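Local coordinates for endoglucanase (Komagataeibacter sucrofermentans, PDB 6VC5), which probably hydrolyses internal beta-1,4-glucosidic linkages of cellulose and related beta-D-glucans, as a family 8 glycoside hydrolase, at residues A[122-127]-A[169-174]; A[98-103]-A[113-118]. All coordinates share one frame; numbering follows the deposited sequence.

Contact 1 of 2, residues A[122-127]-A[169-174]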
# COMPACT_ATOMS: atom_id res chain seq x y z
N ASP A 122 1.96 13.71 11.13
CA ASP A 122 0.51 13.64 11.31
C ASP A 122 -0.04 12.21 11.25
O ASP A 122 -1.04 11.92 11.92
CB ASP A 122 -0.18 14.57 10.31
CG ASP A 122 -0.27 16.00 10.84
OD1 ASP A 122 -0.18 16.17 12.08
OD2 ASP A 122 -0.44 16.94 10.04
N VAL A 123 0.58 11.30 10.49
CA VAL A 123 0.20 9.89 10.59
C VAL A 123 0.42 9.39 12.01
O VAL A 123 -0.46 8.75 12.61
CB VAL A 123 0.96 9.04 9.56
CG1 VAL A 123 0.74 7.54 9.82
CG2 VAL A 123 0.53 9.39 8.16
N LEU A 124 1.59 9.66 12.58
CA LEU A 124 1.88 9.20 13.93
C LEU A 124 0.92 9.81 14.94
O LEU A 124 0.45 9.13 15.87
CB LEU A 124 3.32 9.54 14.29
CG LEU A 124 3.95 8.79 15.47
CD1 LEU A 124 3.98 7.29 15.19
CD2 LEU A 124 5.36 9.32 15.74
N LYS A 125 0.61 11.10 14.78
CA LYS A 125 -0.22 11.81 15.75
C LYS A 125 -1.70 11.45 15.61
O LYS A 125 -2.39 11.27 16.62
CB LYS A 125 -0.02 13.31 15.60
CG LYS A 125 -0.87 14.16 16.53
CD LYS A 125 -1.10 15.55 15.94
CE LYS A 125 0.08 16.48 16.18
NZ LYS A 125 -0.36 17.80 16.72
N LEU A 126 -2.22 11.35 14.39
CA LEU A 126 -3.65 11.22 14.17
C LEU A 126 -4.11 9.80 13.84
O LEU A 126 -5.29 9.49 14.03
CB LEU A 126 -4.11 12.14 13.03
CG LEU A 126 -3.74 13.62 13.20
CD1 LEU A 126 -4.07 14.38 11.94
CD2 LEU A 126 -4.44 14.24 14.41
N MET A 127 -3.22 8.94 13.34
CA MET A 127 -3.62 7.63 12.82
C MET A 127 -3.05 6.48 13.62
O MET A 127 -2.99 5.36 13.11
CB MET A 127 -3.24 7.47 11.35
CG MET A 127 -3.97 8.40 10.42
SD MET A 127 -5.76 7.97 10.23
CE MET A 127 -6.45 9.51 10.79
N THR A 169 13.34 10.50 11.52
CA THR A 169 12.98 11.12 12.79
C THR A 169 13.71 10.55 13.99
O THR A 169 13.88 11.26 14.98
CB THR A 169 11.47 10.96 13.05
OG1 THR A 169 11.16 9.56 13.19
CG2 THR A 169 10.65 11.53 11.92
N GLY A 170 14.12 9.28 13.94
CA GLY A 170 14.63 8.62 15.12
C GLY A 170 13.60 8.39 16.21
O GLY A 170 13.99 8.05 17.34
N ASP A 171 12.31 8.55 15.92
CA ASP A 171 11.26 8.42 16.92
C ASP A 171 10.98 6.94 17.18
O ASP A 171 10.55 6.22 16.26
CB ASP A 171 10.00 9.12 16.44
CG ASP A 171 8.96 9.32 17.54
OD1 ASP A 171 8.87 8.47 18.46
OD2 ASP A 171 8.24 10.34 17.50
N ALA A 172 11.19 6.50 18.42
CA ALA A 172 11.01 5.10 18.78
C ALA A 172 9.57 4.63 18.66
O ALA A 172 9.33 3.41 18.61
CB ALA A 172 11.54 4.84 20.20
N LYS A 173 8.60 5.55 18.62
CA LYS A 173 7.21 5.13 18.41
C LYS A 173 7.03 4.47 17.05
O LYS A 173 6.20 3.57 16.91
CB LYS A 173 6.27 6.33 18.58
CG LYS A 173 4.80 5.97 18.66
CD LYS A 173 3.94 7.22 18.87
CE LYS A 173 2.45 6.91 18.78
NZ LYS A 173 1.63 8.15 18.89
N TRP A 174 7.82 4.87 16.05
CA TRP A 174 7.74 4.19 14.76
C TRP A 174 8.19 2.74 14.88
O TRP A 174 7.61 1.84 14.26
CB TRP A 174 8.55 4.94 13.70
CG TRP A 174 7.87 6.17 13.18
CD1 TRP A 174 8.30 7.45 13.32
CD2 TRP A 174 6.63 6.24 12.46
NE1 TRP A 174 7.42 8.32 12.72
CE2 TRP A 174 6.39 7.60 12.18
CE3 TRP A 174 5.71 5.29 12.01
CZ2 TRP A 174 5.26 8.03 11.48
CZ3 TRP A 174 4.59 5.72 11.32
CH2 TRP A 174 4.38 7.08 11.06
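L124 is the central residue of this contact, lying over the indole of W174 on one side and against K173 on the other. The methyl CD1 of L124 sits 3.8 Å from the centroid of the six-membered ring of W174, only 8° from the ring normal, a CH-pi contact over the face. Along the same face, CB of L124 reaches CZ2 of W174 at 3.7 Å, while the other methyl, CD2, extends toward the pyrrole side. V123 meets the ring differently: its CG1 comes up to the edge, 3.9 Å from CH2 of W174. With L124 CG anti to its own N (chi1 -162°), the branch points across the gap, between the indole and the aliphatic chain of K173, whose CD packs 3.7 Å from L124 CD1.

The contact packs the C-terminal end of helix 110-126 against the N-terminal start of helix 172-187, within the (alpha/alpha)6 barrel of glycoside hydrolase family 8. T169 OG1 accepts from D171 N in an ST turn, and D171 N-caps the second helix by accepting from K173 N.

Polar contacts are sparse. The extended chain of K173 brings NZ to within 3.4 Å of L124 O, a weak hydrogen bond; T128 OG1 bonds to both of these atoms. D171 OD2 merely touches L124 CD2, at 3.5 Å. An alanine in place of W174 would probably leave L124 CD1 and V123 CG1 without their aromatic partner and open a gap against L162, A165 and F166 of helix 159-169, which the indole also touches.

Contact 2 of 2, residues A[98-103]-A[113-118]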
# COMPACT_ATOMS: atom_id res chain seq x y z
N LEU A 98 6.64 8.44 1.49
CA LEU A 98 7.83 7.70 1.05
C LEU A 98 8.38 8.26 -0.25
O LEU A 98 9.60 8.45 -0.39
CB LEU A 98 7.50 6.21 0.89
CG LEU A 98 8.64 5.34 0.37
CD1 LEU A 98 9.83 5.35 1.30
CD2 LEU A 98 8.11 3.92 0.21
N ALA A 99 7.49 8.59 -1.20
CA ALA A 99 7.94 9.14 -2.47
C ALA A 99 8.64 10.48 -2.29
O ALA A 99 9.65 10.77 -2.95
CB ALA A 99 6.73 9.30 -3.40
N LEU A 100 8.10 11.34 -1.41
CA LEU A 100 8.75 12.62 -1.12
C LEU A 100 10.11 12.43 -0.47
O LEU A 100 11.06 13.17 -0.78
CB LEU A 100 7.85 13.47 -0.22
CG LEU A 100 6.70 14.12 -0.99
CD1 LEU A 100 5.58 14.50 -0.05
CD2 LEU A 100 7.19 15.33 -1.76
N ALA A 101 10.23 11.45 0.43
CA ALA A 101 11.53 11.15 1.02
C ALA A 101 12.53 10.72 -0.04
O ALA A 101 13.67 11.18 -0.06
CB ALA A 101 11.37 10.06 2.09
N TRP A 102 12.11 9.82 -0.94
CA TRP A 102 13.02 9.38 -2.00
C TRP A 102 13.39 10.53 -2.93
O TRP A 102 14.56 10.68 -3.30
CB TRP A 102 12.36 8.28 -2.80
CG TRP A 102 12.34 6.97 -2.13
CD1 TRP A 102 12.83 6.66 -0.90
CD2 TRP A 102 11.85 5.75 -2.70
NE1 TRP A 102 12.65 5.31 -0.65
CE2 TRP A 102 12.05 4.74 -1.74
CE3 TRP A 102 11.25 5.42 -3.92
CZ2 TRP A 102 11.68 3.41 -1.97
CZ3 TRP A 102 10.87 4.10 -4.14
CH2 TRP A 102 11.09 3.12 -3.17
N ALA A 103 12.41 11.32 -3.34
CA ALA A 103 12.68 12.44 -4.24
C ALA A 103 13.58 13.47 -3.58
O ALA A 103 14.47 14.04 -4.23
CB ALA A 103 11.35 13.08 -4.66
N ILE A 113 11.89 16.69 1.69
CA ILE A 113 12.10 15.99 2.95
C ILE A 113 11.19 16.57 4.03
O ILE A 113 10.57 15.83 4.80
CB ILE A 113 13.58 16.03 3.36
CG1 ILE A 113 14.44 15.40 2.27
CG2 ILE A 113 13.79 15.35 4.71
CD1 ILE A 113 14.17 13.94 2.04
N GLN A 114 11.10 17.90 4.10
CA GLN A 114 10.20 18.51 5.07
C GLN A 114 8.75 18.12 4.81
O GLN A 114 7.99 17.87 5.75
CB GLN A 114 10.31 20.04 5.05
CG GLN A 114 9.54 20.66 6.20
CD GLN A 114 9.91 20.05 7.55
OE1 GLN A 114 11.09 20.04 7.94
NE2 GLN A 114 8.92 19.51 8.26
N ASP A 115 8.35 18.08 3.54
CA ASP A 115 6.99 17.65 3.20
C ASP A 115 6.73 16.24 3.72
O ASP A 115 5.66 15.96 4.29
CB ASP A 115 6.78 17.68 1.68
CG ASP A 115 6.81 19.08 1.09
OD1 ASP A 115 6.47 20.05 1.80
OD2 ASP A 115 7.15 19.21 -0.12
N ALA A 116 7.69 15.33 3.53
CA ALA A 116 7.53 13.96 4.00
C ALA A 116 7.42 13.92 5.52
O ALA A 116 6.54 13.24 6.06
CB ALA A 116 8.71 13.11 3.52
N MET A 117 8.28 14.67 6.21
CA MET A 117 8.26 14.68 7.67
C MET A 117 6.95 15.25 8.22
O MET A 117 6.44 14.76 9.24
CB MET A 117 9.47 15.44 8.20
CG MET A 117 10.76 14.69 7.92
SD MET A 117 12.25 15.34 8.71
CE MET A 117 12.32 16.93 7.96
N ASN A 118 6.38 16.25 7.55
CA ASN A 118 5.07 16.76 7.97
C ASN A 118 3.99 15.69 7.87
O ASN A 118 3.17 15.55 8.79
CB ASN A 118 4.69 17.98 7.14
CG ASN A 118 5.52 19.20 7.48
OD1 ASN A 118 6.15 19.26 8.54
ND2 ASN A 118 5.53 20.18 6.59
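A116 presses its methyl against the backbone of helix 90-106, which runs antiparallel to its own helix. CB of A116 lies 3.8 Å from A101 N and 3.9 Å from L100 CB, with the methyl of A101 a little farther off. The small side chains of A101 and A116 permit a close approach: the axes of 98-103 and 113-118 pass 7.8 Å apart at a signed crossing angle of -155°. This is the close packing of an alpha-helical hairpin, two successive helices folded back on one another across a short connection.

Two longer side chains complete the tight part. L100, buried, reaches across with CD1, 3.8 Å from D115 CB, so that it meets the aliphatic base of the acid while the carboxylate carries on past it; D115 OD2 receives a weak hydrogen bond from W56 NE1. I113 leaves its helix pointing away, yet its chain bends back (chi1 -58°, chi2 -63°) and sets CD1 3.5 Å from A101 O, the shortest approach across the pair. The loose side is the solvent face of helix 110-126, turned from its partner, where Q114 and N118 are exposed and bond to each other one turn apart: Q114 NE2 donates to N118 OD1 at 2.8 Å, from above the carbonyl plane.

Helix 49-62 packs beside the pair, with F52 and W56 against L100, and helix 33-46 adds M40 to the same leucine. Helix 159-169 lies on another part of helix 90-106, where Q164 touches L98, A101 and W102.

From the N terminus, the chain reaches contact 2 first: it runs through 98-103 on helix 90-106, turns, and returns as helix 110-126 through 113-118, closing a loop of only nine residues. Helix 110-126 then continues directly from that interface to 122-127, where contact 1 opens; the intervening 41 residues include strands and helix 159-169 before 169-174 closes this larger loop. The two closures follow in series, neither nested nor crossed, and their centres lie about 14 Å apart. Helix 110-126 is their common element, held by helix 90-106 along its earlier part and by the start of helix 172-187 at its C-terminal end. Helix 159-169 touches residues of both sites.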